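Long-range contact in methylenetetrahydrofolate--tRNA-(uracil-5-)-methyltransferase TrmFO (Thermus thermophilus, PDB 3G5S), which probably catalyses the folate- and FAD-dependent methylation of uridine 54 in tRNA to 5-methyluridine: residues 43-48 and 96-101. Residues are numbered along the deposited sequence; the frame is centred on the assembly and turned at random.
Sequences TDRFAE and DREEFS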
loop_
_atom_site.group_PDB
_atom_site.type_symbol
_atom_site.label_atom_id
_atom_site.label_comp_id
_atom_site.label_asym_id
_atom_site.label_seq_id
_atom_site.Cartn_x
_atom_site.Cartn_y
_atom_site.Cartn_z
ATOM N N THR A 43 13.715 19.267 -2.303
ATOM C CA THR A 43 14.723 19.541 -1.279
ATOM C C THR A 43 15.819 18.481 -1.202
ATOM O O THR A 43 15.778 17.468 -1.906
ATOM C CB THR A 43 14.095 19.675 0.127
ATOM O OG1 THR A 43 13.876 18.374 0.686
ATOM C CG2 THR A 43 12.777 20.434 0.062
ATOM N N ASP A 44 16.792 18.724 -0.327
ATOM C CA ASP A 44 17.862 17.772 -0.054
ATOM C C ASP A 44 17.592 16.949 1.208
ATOM O O ASP A 44 18.444 16.171 1.636
ATOM C CB ASP A 44 19.207 18.499 0.070
ATOM C CG ASP A 44 19.252 19.465 1.243
ATOM O OD1 ASP A 44 18.277 19.530 2.016
ATOM O OD2 ASP A 44 20.272 20.168 1.394
ATOM N N ARG A 45 16.405 17.115 1.787
ATOM C CA ARG A 45 16.094 16.545 3.092
ATOM C C ARG A 45 15.704 15.080 3.022
ATOM O O ARG A 45 15.053 14.641 2.074
ATOM C CB ARG A 45 14.941 17.313 3.736
ATOM C CG ARG A 45 15.254 18.757 4.061
ATOM C CD ARG A 45 15.960 18.877 5.396
ATOM N NE ARG A 45 16.095 20.270 5.813
ATOM C CZ ARG A 45 15.138 20.971 6.417
ATOM N NH1 ARG A 45 15.358 22.233 6.759
ATOM N NH2 ARG A 45 13.962 20.411 6.677
ATOM N N PHE A 46 16.084 14.325 4.046
ATOM C CA PHE A 46 15.595 12.965 4.186
ATOM C C PHE A 46 14.123 12.999 4.585
ATOM O O PHE A 46 13.700 13.853 5.362
ATOM C CB PHE A 46 16.389 12.194 5.238
ATOM C CG PHE A 46 17.879 12.185 5.003
ATOM C CD1 PHE A 46 18.412 12.376 3.732
ATOM C CD2 PHE A 46 18.750 11.952 6.055
ATOM C CE1 PHE A 46 19.787 12.354 3.526
ATOM C CE2 PHE A 46 20.121 11.933 5.854
ATOM C CZ PHE A 46 20.633 12.135 4.592
ATOM N N ALA A 47 13.357 12.062 4.041
ATOM C CA ALA A 47 11.944 11.917 4.360
ATOM C C ALA A 47 11.141 13.177 4.032
ATOM O O ALA A 47 10.192 13.534 4.724
ATOM C CB ALA A 47 11.755 11.500 5.820
ATOM N N GLU A 48 11.520 13.842 2.948
ATOM C CA GLU A 48 10.719 14.929 2.420
ATOM C C GLU A 48 9.304 14.442 2.125
ATOM O O GLU A 48 9.116 13.390 1.510
ATOM C CB GLU A 48 11.353 15.486 1.140
ATOM C CG GLU A 48 10.491 16.528 0.439
ATOM C CD GLU A 48 11.139 17.127 -0.811
ATOM O OE1 GLU A 48 12.363 16.979 -1.013
ATOM O OE2 GLU A 48 10.405 17.755 -1.599
ATOM N N ASP A 96 4.054 19.824 10.138
ATOM C CA ASP A 96 4.797 20.871 9.467
ATOM C C ASP A 96 5.882 20.151 8.671
ATOM O O ASP A 96 6.758 19.514 9.252
ATOM C CB ASP A 96 5.399 21.818 10.504
ATOM C CG ASP A 96 6.191 22.940 9.881
ATOM O OD1 ASP A 96 7.185 22.671 9.178
ATOM O OD2 ASP A 96 5.835 24.108 10.110
ATOM N N ARG A 97 5.802 20.214 7.345
ATOM C CA ARG A 97 6.653 19.376 6.500
ATOM C C ARG A 97 8.145 19.639 6.717
ATOM O O ARG A 97 8.950 18.710 6.759
ATOM C CB ARG A 97 6.302 19.569 5.020
ATOM C CG ARG A 97 4.897 19.131 4.601
ATOM C CD ARG A 97 4.661 19.557 3.155
ATOM N NE ARG A 97 3.311 19.307 2.657
ATOM C CZ ARG A 97 2.284 20.134 2.830
ATOM N NH1 ARG A 97 2.443 21.259 3.518
ATOM N NH2 ARG A 97 1.095 19.835 2.327
ATOM N N GLU A 98 8.516 20.907 6.842
ATOM C CA GLU A 98 9.918 21.267 7.013
ATOM C C GLU A 98 10.461 20.860 8.384
ATOM O O GLU A 98 11.598 20.416 8.494
ATOM C CB GLU A 98 10.124 22.767 6.769
ATOM C CG GLU A 98 11.579 23.219 6.779
ATOM C CD GLU A 98 12.111 23.481 8.177
ATOM O OE1 GLU A 98 11.329 23.947 9.033
ATOM O OE2 GLU A 98 13.312 23.228 8.417
ATOM N N GLU A 99 9.655 21.013 9.432
ATOM C CA GLU A 99 10.088 20.587 10.760
ATOM C C GLU A 99 10.210 19.067 10.836
ATOM O O GLU A 99 11.102 18.530 11.496
ATOM C CB GLU A 99 9.116 21.082 11.829
ATOM C CG GLU A 99 9.222 22.563 12.129
ATOM C CD GLU A 99 8.092 23.062 13.012
ATOM O OE1 GLU A 99 7.372 22.221 13.595
ATOM O OE2 GLU A 99 7.924 24.296 13.121
ATOM N N PHE A 100 9.304 18.379 10.150
ATOM C CA PHE A 100 9.314 16.928 10.077
ATOM C C PHE A 100 10.597 16.420 9.421
ATOM O O PHE A 100 11.349 15.648 10.020
ATOM C CB PHE A 100 8.066 16.470 9.310
ATOM C CG PHE A 100 8.003 14.995 9.021
ATOM C CD1 PHE A 100 8.413 14.505 7.791
ATOM C CD2 PHE A 100 7.482 14.106 9.948
ATOM C CE1 PHE A 100 8.340 13.158 7.504
ATOM C CE2 PHE A 100 7.404 12.762 9.664
ATOM C CZ PHE A 100 7.833 12.285 8.440
ATOM N N SER A 101 10.862 16.867 8.197
ATOM C CA SER A 101 12.026 16.359 7.478
ATOM C C SER A 101 13.322 16.879 8.091
ATOM O O SER A 101 14.349 16.203 8.046
ATOM C CB SER A 101 11.946 16.709 5.996
ATOM O OG SER A 101 12.174 18.091 5.802
HETATM O O HOH W 1 11.958 18.791 3.059
#
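Arg45 reaches the N-terminal end of helix 97-109 with both terminal nitrogens. Arg45 NH1 forms a salt bridge to Glu98 OE2 at 2.8 Å, on that oxygen's anti lone pair. The bond is nearly straight (160°), although the guanidinium and carboxylate planes are steeply inclined to each other. Arg45 NH2 donates to Glu98 O at 3.0 Å and, within the guanidinium plane, to Ser101 OG at 3.1 Å. Arg45 CB points toward the helix, 3.5 Å from Ser101 OG, and the bend at chi2 (-84°) turns the chain beyond CG toward Glu98. Without the guanidinium, as with an alanine here, the Glu98 carboxylate would probably lose this charge partner and Ser101 OG this donor. Deeper in, Ala47 O meets the edge of the Phe100 ring, 3.4 Å from Phe100 CE1, and Ser101 CB packs on Phe46 O.

In the second shell, a water joins Ser101 OG to Thr43 OG1, which accepts from Arg45 N in an ST turn and bonds to Glu48 OE1 at 2.7 Å. Asp96 caps the helix through Glu99 N. The loop between strands 27-30 and 54-57 docks on helix 97-109, while Phe46 and Ala47 touch helix 11-22 of the FAD-binding Rossmann-type region and Phe100 packs on helix 77-84.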